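Local coordinates for putative polysaccharide biosynthesis protein with aminopeptidase-like domain (Clostridium acetobutylicum, PDB 3K9T), which is a zinc-binding protein of uncertain function that probably acts in the biosynthesis of modified polysaccharides and is not expected to be an active peptidase, at residues A[27-35]-A[89-99]; A[119-128]-A[321-329]. All blocks are in the same frame, centred on the assembly; numbering follows the deposited sequence.

How the interactions relate
Both contacts join the insert region to the aminopeptidase-like region, on the same side of the chain's centre, with centres about 15 Å apart. Interaction 1 is mostly buried and joins the loop after helix 12-26 to the loop between strands 85-88 and 103-108 through hydroxyl and water-mediated bonds. Interaction 2 is only partly buried: a backbone bridge lies between a zinc-ligand histidine and a more exposed arginine-aspartate salt bridge. The two contacts touch by packing. His95 CE1 lies 3.4 Å from Ile126 CD1, and Leu94 CD1 lies 3.5 Å from Ser327 N, so 89-99 backs onto both partners of interaction 2.

Interaction 1 (A[27-35]-A[89-99]); sequences FPICRSITG and FKENNLHVMSY
Ser32 and Ser98 meet hydroxyl to hydroxyl: Ser32 OG donates to Ser98 OG over 2.7 Å. With chi1 of -178°, Ser32 OG stands anti to the backbone N, which directs it across the contact, and it also lies at the edge of the Tyr99 ring, near the ring plane. A water links Ser98 OG (2.6 Å from it) to Arg31 O, to which it donates. Farther along, Thr34 OG1 donates to Tyr99 OH at 2.7 Å. Trp71 N is hydrogen-bonded to the same Thr34 oxygen and Lys69 O to the same phenol, which gives each hydroxyl a second partner. The aliphatic arm of Ile33 crosses the tyrosine at about a right angle, CG1 standing 3.5 Å from Tyr99 CE1.

At the other end, Asn93 reaches toward the 28-30 backbone. Its CG sits between backbone N and carbonyl carbon (chi1 59°), which carries ND2 to within 3.4 Å of Cys30 CA. Here ND2 donates to a second water, 3.0 Å away, which in turn donates to Pro28 O, while Asn93 OD1 accepts from Ser192 N. Both ends of the amide have a partner, and the backbone N-H at OD1 supports its orientation. Beside it, Cys30 SG approaches the edge of the Phe89 ring, 3.8 Å from Phe89 CZ, the line from SG to the ring centroid lying 85° off the ring normal. Arg31 turns away from 89-99, and its guanidinium group bonds instead to the carbonyls of Leu26, His190 and Pro191 and to Thr41 OG1.

The polar part of the crossing thus rests on neutral hydroxyls, an amide and two waters. Asn93 from the insert and Arg31 from 27-35, bonded to Ser192 N and to O of the zinc ligand His190, tie both segments to the loop carrying His190, without charge pairing between them.

Interaction 2 (A[119-128]-A[321-329]); sequences IPGNKDRIPY and FDGYHTSAD. With ZN (zinc ion), chain B.
This is a loop-to-loop contact built round a single beta bridge, joining the insert region (119-128) to the loop before helix 336-355 that carries a zinc ligand. The bridge pairs Pro127 with Thr326, their CA atoms 4.5 Å apart. On one side of it Tyr128 N donates to His325 O at 2.9 Å; on the other Ser327 N bonds to Ile126 O, in the carbonyl plane. Ser327 then returns a side-chain bond, its OG accepting from Ile126 N at 2.8 Å, so Ile126 is held at both its backbone N and its backbone O. With chi1 of 55° the hydroxyl lies between backbone N and carbonyl carbon, facing Ile126.

Arg125 extends past Ala328 to Asp322 and grips it end-on, NH1 to OD1 (3.1 Å) and NH2 to OD2 (3.2 Å). The bonded oxygens lie close to the guanidinium plane, but the carboxylate plane is turned 51° from it, so the nitrogens meet the oxygens from above the carboxylate plane. Ala328 CB and Gly323 CA lie over one face of the guanidinium. Thr326 OG1 donates to Gly323 O and accepts from Ala328 N, an ST turn that braces the loop 323-328.

At the metal end, Tyr128 CD2 meets the His325 ring face in a T-shaped stack, planes 84° apart, while Tyr324 lies over the opposite face. His325 NE2 binds zinc at about 2.0 Å, with His190 and Asp196 as further protein ligands: a mononuclear His-Asp-His site set in an aminopeptidase-like fold.

Interaction 1 (A[27-35]-A[89-99])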
loop_
_atom_site.group_PDB
_atom_site.type_symbol
_atom_site.label_atom_id
_atom_site.label_comp_id
_atom_site.label_asym_id
_atom_site.label_seq_id
_atom_site.Cartn_x
_atom_site.Cartn_y
_atom_site.Cartn_z
ATOM N N PHE A 27 28.180 -18.177 -32.685
ATOM C CA PHE A 27 28.585 -18.974 -31.510
ATOM C C PHE A 27 30.084 -19.261 -31.388
ATOM O O PHE A 27 30.665 -19.017 -30.335
ATOM C CB PHE A 27 27.762 -20.266 -31.464
ATOM C CG PHE A 27 28.060 -21.142 -30.302
ATOM C CD1 PHE A 27 27.666 -20.779 -29.031
ATOM C CD2 PHE A 27 28.768 -22.324 -30.476
ATOM C CE1 PHE A 27 27.963 -21.597 -27.949
ATOM C CE2 PHE A 27 29.043 -23.143 -29.421
ATOM C CZ PHE A 27 28.641 -22.787 -28.150
ATOM N N PRO A 28 30.727 -19.743 -32.469
ATOM C CA PRO A 28 32.123 -20.147 -32.432
ATOM C C PRO A 28 33.163 -19.064 -32.210
ATOM O O PRO A 28 34.294 -19.391 -31.845
ATOM C CB PRO A 28 32.345 -20.710 -33.830
ATOM C CG PRO A 28 31.044 -20.972 -34.353
ATOM C CD PRO A 28 30.190 -19.911 -33.823
ATOM N N ILE A 29 32.795 -17.813 -32.449
ATOM C CA ILE A 29 33.721 -16.704 -32.407
ATOM C C ILE A 29 34.093 -16.370 -30.967
ATOM O O ILE A 29 33.231 -16.312 -30.092
ATOM C CB ILE A 29 33.098 -15.454 -33.118
ATOM C CG1 ILE A 29 32.964 -15.691 -34.621
ATOM C CG2 ILE A 29 33.915 -14.217 -32.852
ATOM C CD1 ILE A 29 31.881 -14.847 -35.289
ATOM N N CYS A 30 35.381 -16.125 -30.750
ATOM C CA CYS A 30 35.919 -15.794 -29.453
ATOM C C CYS A 30 35.881 -14.279 -29.148
ATOM O O CYS A 30 36.855 -13.544 -29.347
ATOM C CB CYS A 30 37.342 -16.296 -29.364
ATOM S SG CYS A 30 38.012 -16.211 -27.686
ATOM N N ARG A 31 34.737 -13.812 -28.656
ATOM C CA ARG A 31 34.629 -12.445 -28.159
ATOM C C ARG A 31 35.321 -12.269 -26.797
ATOM O O ARG A 31 35.501 -13.189 -26.038
ATOM C CB ARG A 31 33.159 -12.066 -28.007
ATOM C CG ARG A 31 32.419 -11.887 -29.301
ATOM C CD ARG A 31 30.921 -12.079 -29.160
ATOM N NE ARG A 31 30.606 -13.498 -28.958
ATOM C CZ ARG A 31 30.391 -14.368 -29.933
ATOM N NH1 ARG A 31 30.421 -13.986 -31.212
ATOM N NH2 ARG A 31 30.149 -15.632 -29.634
ATOM N N SER A 32 35.710 -11.048 -26.520
ATOM C CA SER A 32 36.143 -10.620 -25.198
ATOM C C SER A 32 35.703 -9.131 -25.135
ATOM O O SER A 32 34.927 -8.679 -25.996
ATOM C CB SER A 32 37.658 -10.795 -25.029
ATOM O OG SER A 32 38.089 -10.421 -23.728
ATOM N N ILE A 33 36.189 -8.372 -24.155
ATOM C CA ILE A 33 35.841 -6.950 -24.078
ATOM C C ILE A 33 36.478 -6.108 -25.192
ATOM O O ILE A 33 36.103 -4.967 -25.394
ATOM C CB ILE A 33 36.129 -6.338 -22.711
ATOM C CG1 ILE A 33 37.574 -6.532 -22.280
ATOM C CG2 ILE A 33 35.197 -6.943 -21.667
ATOM C CD1 ILE A 33 37.919 -5.582 -21.086
ATOM N N THR A 34 37.480 -6.669 -25.861
ATOM C CA THR A 34 38.139 -6.055 -26.995
ATOM C C THR A 34 38.484 -7.193 -27.947
ATOM O O THR A 34 38.276 -8.348 -27.612
ATOM C CB THR A 34 39.443 -5.298 -26.601
ATOM O OG1 THR A 34 40.430 -6.235 -26.142
ATOM C CG2 THR A 34 39.165 -4.250 -25.538
ATOM N N GLY A 35 38.960 -6.869 -29.141
ATOM C CA GLY A 35 39.540 -7.887 -30.017
ATOM C C GLY A 35 38.879 -8.160 -31.350
ATOM O O GLY A 35 37.771 -7.677 -31.634
ATOM N N PHE A 89 41.641 -25.173 -27.400
ATOM C CA PHE A 89 40.890 -23.968 -27.656
ATOM C C PHE A 89 39.997 -24.077 -28.876
ATOM O O PHE A 89 38.898 -23.563 -28.873
ATOM C CB PHE A 89 41.895 -22.839 -27.880
ATOM C CG PHE A 89 41.277 -21.518 -28.250
ATOM C CD1 PHE A 89 40.661 -20.737 -27.297
ATOM C CD2 PHE A 89 41.339 -21.049 -29.546
ATOM C CE1 PHE A 89 40.127 -19.502 -27.630
ATOM C CE2 PHE A 89 40.808 -19.807 -29.877
ATOM C CZ PHE A 89 40.213 -19.032 -28.914
ATOM N N LYS A 90 40.503 -24.712 -29.925
ATOM C CA LYS A 90 39.746 -24.927 -31.147
ATOM C C LYS A 90 38.479 -25.749 -30.914
ATOM O O LYS A 90 37.557 -25.656 -31.691
ATOM C CB LYS A 90 40.627 -25.593 -32.219
ATOM C CG LYS A 90 41.791 -24.715 -32.675
ATOM C CD LYS A 90 42.682 -25.396 -33.729
ATOM N N GLU A 91 38.424 -26.563 -29.862
ATOM C CA GLU A 91 37.198 -27.302 -29.540
ATOM C C GLU A 91 36.166 -26.456 -28.783
ATOM O O GLU A 91 34.964 -26.652 -28.946
ATOM C CB GLU A 91 37.506 -28.532 -28.708
ATOM C CG GLU A 91 38.332 -29.591 -29.423
ATOM C CD GLU A 91 38.522 -30.849 -28.570
ATOM O OE1 GLU A 91 37.948 -30.901 -27.439
ATOM O OE2 GLU A 91 39.232 -31.775 -29.049
ATOM N N ASN A 92 36.632 -25.561 -27.920
ATOM C CA ASN A 92 35.746 -24.688 -27.157
ATOM C C ASN A 92 36.555 -23.487 -26.669
ATOM O O ASN A 92 37.568 -23.670 -26.014
ATOM C CB ASN A 92 35.121 -25.451 -25.981
ATOM C CG ASN A 92 33.845 -24.793 -25.468
ATOM O OD1 ASN A 92 33.750 -23.562 -25.360
ATOM N ND2 ASN A 92 32.842 -25.613 -25.163
ATOM N N ASN A 93 36.135 -22.263 -26.988
ATOM C CA ASN A 93 36.944 -21.100 -26.580
ATOM C C ASN A 93 36.793 -20.786 -25.076
ATOM O O ASN A 93 37.486 -19.923 -24.525
ATOM C CB ASN A 93 36.755 -19.883 -27.506
ATOM C CG ASN A 93 35.313 -19.406 -27.585
ATOM O OD1 ASN A 93 34.569 -19.433 -26.585
ATOM N ND2 ASN A 93 34.916 -18.922 -28.773
ATOM N N LEU A 94 35.899 -21.517 -24.413
ATOM C CA LEU A 94 35.759 -21.385 -22.967
ATOM C C LEU A 94 36.954 -22.042 -22.228
ATOM O O LEU A 94 37.197 -21.735 -21.056
ATOM C CB LEU A 94 34.410 -21.929 -22.485
ATOM C CG LEU A 94 33.091 -21.272 -22.950
ATOM C CD1 LEU A 94 31.906 -21.873 -22.148
ATOM C CD2 LEU A 94 33.090 -19.735 -22.823
ATOM N N HIS A 95 37.706 -22.905 -22.934
ATOM C CA HIS A 95 38.943 -23.510 -22.413
ATOM C C HIS A 95 40.052 -22.504 -22.030
ATOM O O HIS A 95 40.960 -22.887 -21.305
ATOM C CB HIS A 95 39.557 -24.524 -23.390
ATOM C CG HIS A 95 38.810 -25.812 -23.491
ATOM N ND1 HIS A 95 38.523 -26.592 -22.394
ATOM C CD2 HIS A 95 38.308 -26.475 -24.561
ATOM C CE1 HIS A 95 37.846 -27.662 -22.779
ATOM N NE2 HIS A 95 37.718 -27.628 -24.092
ATOM N N VAL A 96 40.010 -21.263 -22.520
ATOM C CA VAL A 96 41.017 -20.259 -22.170
ATOM C C VAL A 96 40.370 -19.124 -21.393
ATOM O O VAL A 96 39.298 -18.645 -21.759
ATOM C CB VAL A 96 41.738 -19.651 -23.412
ATOM C CG1 VAL A 96 42.687 -18.522 -22.988
ATOM C CG2 VAL A 96 42.525 -20.705 -24.129
HETATM N N MSE A 97 41.042 -18.715 -20.317
HETATM C CA MSE A 97 40.621 -17.590 -19.498
HETATM C C MSE A 97 40.800 -16.306 -20.329
HETATM O O MSE A 97 41.883 -16.032 -20.852
HETATM C CB MSE A 97 41.442 -17.563 -18.215
HETATM C CG MSE A 97 41.129 -16.407 -17.255
HETATM SE SE MSE A 97 42.503 -16.291 -15.879
HETATM C CE MSE A 97 41.939 -17.847 -14.835
ATOM N N SER A 98 39.722 -15.538 -20.470
ATOM C CA SER A 98 39.731 -14.378 -21.346
ATOM C C SER A 98 40.768 -13.397 -20.829
ATOM O O SER A 98 40.845 -13.160 -19.634
ATOM C CB SER A 98 38.349 -13.725 -21.412
ATOM O OG SER A 98 38.236 -12.841 -22.515
ATOM N N TYR A 99 41.531 -12.831 -21.756
ATOM C CA TYR A 99 42.637 -11.918 -21.487
ATOM C C TYR A 99 43.896 -12.649 -21.013
ATOM O O TYR A 99 44.801 -12.009 -20.474
ATOM C CB TYR A 99 42.239 -10.730 -20.569
ATOM C CG TYR A 99 41.868 -9.464 -21.334
ATOM C CD1 TYR A 99 40.815 -9.466 -22.254
ATOM C CD2 TYR A 99 42.565 -8.276 -21.154
ATOM C CE1 TYR A 99 40.457 -8.320 -22.960
ATOM C CE2 TYR A 99 42.219 -7.106 -21.895
ATOM C CZ TYR A 99 41.169 -7.143 -22.796
ATOM O OH TYR A 99 40.790 -6.015 -23.511
HETATM O O HOH W 1 36.927 -19.259 -30.943
HETATM O O HOH W 2 37.432 -14.398 -24.470
#

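Interaction 2 (A[119-128]-A[321-329])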
loop_
_atom_site.group_PDB
_atom_site.type_symbol
_atom_site.label_atom_id
_atom_site.label_comp_id
_atom_site.label_asym_id
_atom_site.label_seq_id
_atom_site.Cartn_x
_atom_site.Cartn_y
_atom_site.Cartn_z
ATOM N N ILE A 119 34.627 -27.476 -12.544
ATOM C CA ILE A 119 33.408 -27.284 -11.718
ATOM C C ILE A 119 33.107 -28.667 -11.128
ATOM O O ILE A 119 32.454 -29.520 -11.763
ATOM C CB ILE A 119 32.208 -26.704 -12.501
ATOM C CG1 ILE A 119 32.574 -25.355 -13.138
ATOM C CG2 ILE A 119 31.012 -26.514 -11.588
ATOM C CD1 ILE A 119 31.671 -24.965 -14.306
ATOM N N PRO A 120 33.643 -28.910 -9.921
ATOM C CA PRO A 120 33.526 -30.220 -9.264
ATOM C C PRO A 120 32.093 -30.713 -9.127
ATOM O O PRO A 120 31.843 -31.932 -9.215
ATOM C CB PRO A 120 34.146 -29.968 -7.885
ATOM C CG PRO A 120 35.110 -28.880 -8.103
ATOM C CD PRO A 120 34.536 -28.001 -9.175
ATOM N N GLY A 121 31.175 -29.785 -8.902
ATOM C CA GLY A 121 29.768 -30.090 -8.764
ATOM C C GLY A 121 29.034 -30.434 -10.054
ATOM O O GLY A 121 27.892 -30.892 -10.008
ATOM N N ASN A 122 29.656 -30.181 -11.207
ATOM C CA ASN A 122 29.043 -30.456 -12.520
ATOM C C ASN A 122 30.172 -30.924 -13.382
ATOM O O ASN A 122 30.728 -30.170 -14.178
ATOM C CB ASN A 122 28.385 -29.214 -13.118
ATOM C CG ASN A 122 27.167 -28.755 -12.321
ATOM O OD1 ASN A 122 26.029 -29.124 -12.626
ATOM N ND2 ASN A 122 27.406 -27.965 -11.286
ATOM N N LYS A 123 30.493 -32.192 -13.207
ATOM C CA LYS A 123 31.740 -32.756 -13.697
ATOM C C LYS A 123 31.934 -32.756 -15.202
ATOM O O LYS A 123 32.984 -33.130 -15.703
ATOM C CB LYS A 123 31.922 -34.168 -13.111
ATOM C CG LYS A 123 32.033 -34.183 -11.569
ATOM C CD LYS A 123 32.809 -35.395 -11.076
ATOM C CE LYS A 123 32.010 -36.658 -11.266
ATOM N NZ LYS A 123 32.868 -37.824 -11.574
ATOM N N ASP A 124 30.920 -32.280 -15.899
ATOM C CA ASP A 124 30.878 -32.218 -17.344
ATOM C C ASP A 124 30.885 -30.771 -17.906
ATOM O O ASP A 124 30.701 -30.581 -19.103
ATOM C CB ASP A 124 29.590 -32.902 -17.779
ATOM C CG ASP A 124 28.300 -32.302 -17.065
ATOM O OD1 ASP A 124 28.340 -31.854 -15.865
ATOM O OD2 ASP A 124 27.221 -32.317 -17.723
ATOM N N ARG A 125 31.080 -29.761 -17.062
ATOM C CA ARG A 125 31.007 -28.377 -17.528
ATOM C C ARG A 125 32.349 -27.718 -17.593
ATOM O O ARG A 125 33.215 -27.993 -16.785
ATOM C CB ARG A 125 30.076 -27.564 -16.619
ATOM C CG ARG A 125 28.619 -28.033 -16.734
ATOM C CD ARG A 125 27.696 -27.212 -15.930
ATOM N NE ARG A 125 26.328 -27.747 -15.919
ATOM C CZ ARG A 125 25.345 -27.249 -15.168
ATOM N NH1 ARG A 125 25.580 -26.206 -14.388
ATOM N NH2 ARG A 125 24.124 -27.785 -15.191
ATOM N N ILE A 126 32.528 -26.850 -18.588
ATOM C CA ILE A 126 33.739 -26.048 -18.692
ATOM C C ILE A 126 33.405 -24.686 -18.077
ATOM O O ILE A 126 32.461 -24.026 -18.473
ATOM C CB ILE A 126 34.226 -25.904 -20.142
ATOM C CG1 ILE A 126 34.415 -27.287 -20.789
ATOM C CG2 ILE A 126 35.550 -25.094 -20.190
ATOM C CD1 ILE A 126 34.540 -27.257 -22.347
ATOM N N PRO A 127 34.153 -24.275 -17.063
ATOM C CA PRO A 127 33.850 -22.953 -16.554
ATOM C C PRO A 127 34.398 -21.823 -17.441
ATOM O O PRO A 127 35.474 -21.961 -18.012
ATOM C CB PRO A 127 34.525 -22.938 -15.178
ATOM C CG PRO A 127 35.599 -23.954 -15.244
ATOM C CD PRO A 127 35.207 -24.957 -16.298
ATOM N N TYR A 128 33.636 -20.734 -17.535
ATOM C CA TYR A 128 34.059 -19.491 -18.197
ATOM C C TYR A 128 34.725 -18.553 -17.200
ATOM O O TYR A 128 34.129 -18.159 -16.216
ATOM C CB TYR A 128 32.851 -18.803 -18.859
ATOM C CG TYR A 128 33.064 -17.379 -19.345
ATOM C CD1 TYR A 128 34.055 -17.058 -20.277
ATOM C CD2 TYR A 128 32.238 -16.372 -18.898
ATOM C CE1 TYR A 128 34.237 -15.740 -20.708
ATOM C CE2 TYR A 128 32.399 -15.051 -19.321
ATOM C CZ TYR A 128 33.401 -14.739 -20.210
ATOM O OH TYR A 128 33.472 -13.430 -20.612
ATOM N N PHE A 321 21.227 -18.306 -13.739
ATOM C CA PHE A 321 20.626 -19.580 -14.118
ATOM C C PHE A 321 21.624 -20.755 -14.112
ATOM O O PHE A 321 22.850 -20.597 -14.266
ATOM C CB PHE A 321 19.949 -19.446 -15.489
ATOM C CG PHE A 321 20.903 -19.189 -16.650
ATOM C CD1 PHE A 321 21.518 -20.251 -17.316
ATOM C CD2 PHE A 321 21.130 -17.901 -17.108
ATOM C CE1 PHE A 321 22.371 -20.019 -18.364
ATOM C CE2 PHE A 321 21.978 -17.667 -18.165
ATOM C CZ PHE A 321 22.595 -18.730 -18.800
ATOM N N ASP A 322 21.090 -21.948 -13.908
ATOM C CA ASP A 322 21.925 -23.137 -13.833
ATOM C C ASP A 322 22.633 -23.383 -15.148
ATOM O O ASP A 322 21.997 -23.578 -16.175
ATOM C CB ASP A 322 21.110 -24.361 -13.491
ATOM C CG ASP A 322 21.978 -25.587 -13.248
ATOM O OD1 ASP A 322 23.074 -25.450 -12.656
ATOM O OD2 ASP A 322 21.542 -26.684 -13.642
ATOM N N GLY A 323 23.957 -23.366 -15.094
ATOM C CA GLY A 323 24.768 -23.538 -16.274
ATOM C C GLY A 323 25.315 -22.252 -16.823
ATOM O O GLY A 323 26.131 -22.268 -17.731
ATOM N N TYR A 324 24.902 -21.128 -16.263
ATOM C CA TYR A 324 25.408 -19.856 -16.754
ATOM C C TYR A 324 26.917 -19.784 -16.457
ATOM O O TYR A 324 27.417 -20.437 -15.541
ATOM C CB TYR A 324 24.603 -18.680 -16.191
ATOM C CG TYR A 324 25.286 -17.843 -15.183
ATOM C CD1 TYR A 324 25.547 -18.335 -13.928
ATOM C CD2 TYR A 324 25.631 -16.508 -15.478
ATOM C CE1 TYR A 324 26.191 -17.562 -12.989
ATOM C CE2 TYR A 324 26.263 -15.715 -14.540
ATOM C CZ TYR A 324 26.536 -16.267 -13.290
ATOM O OH TYR A 324 27.155 -15.539 -12.300
ATOM N N HIS A 325 27.628 -19.060 -17.302
ATOM C CA HIS A 325 29.087 -18.976 -17.273
ATOM C C HIS A 325 29.760 -20.341 -17.384
ATOM O O HIS A 325 30.829 -20.563 -16.872
ATOM C CB HIS A 325 29.549 -18.140 -16.063
ATOM C CG HIS A 325 29.345 -16.671 -16.260
ATOM N ND1 HIS A 325 29.893 -15.723 -15.434
ATOM C CD2 HIS A 325 28.676 -15.986 -17.220
ATOM C CE1 HIS A 325 29.552 -14.521 -15.859
ATOM N NE2 HIS A 325 28.813 -14.656 -16.941
ATOM N N THR A 326 29.114 -21.262 -18.076
ATOM C CA THR A 326 29.706 -22.546 -18.378
ATOM C C THR A 326 29.293 -22.994 -19.784
ATOM O O THR A 326 28.402 -22.402 -20.412
ATOM C CB THR A 326 29.258 -23.644 -17.393
ATOM O OG1 THR A 326 27.992 -24.163 -17.816
ATOM C CG2 THR A 326 29.189 -23.132 -15.922
ATOM N N SER A 327 29.947 -24.058 -20.260
ATOM C CA SER A 327 29.700 -24.639 -21.563
ATOM C C SER A 327 28.299 -25.242 -21.702
ATOM O O SER A 327 27.899 -25.638 -22.779
ATOM C CB SER A 327 30.756 -25.708 -21.839
ATOM O OG SER A 327 30.792 -26.696 -20.805
ATOM N N ALA A 328 27.560 -25.332 -20.602
ATOM C CA ALA A 328 26.180 -25.814 -20.602
ATOM C C ALA A 328 25.270 -24.785 -21.311
ATOM O O ALA A 328 24.248 -25.140 -21.888
ATOM C CB ALA A 328 25.729 -26.064 -19.158
ATOM N N ASP A 329 25.643 -23.509 -21.249
ATOM C CA ASP A 329 24.942 -22.453 -21.963
ATOM C C ASP A 329 25.330 -22.503 -23.457
ATOM O O ASP A 329 25.999 -21.596 -23.994
ATOM C CB ASP A 329 25.298 -21.087 -21.369
ATOM C CG ASP A 329 24.454 -19.949 -21.951
ATOM O OD1 ASP A 329 23.522 -20.253 -22.723
ATOM O OD2 ASP A 329 24.717 -18.762 -21.635
HETATM ZN ZN ZN B . 27.918 -13.241 -18.132
HETATM O O HOH W 3 29.029 -28.744 -21.304
#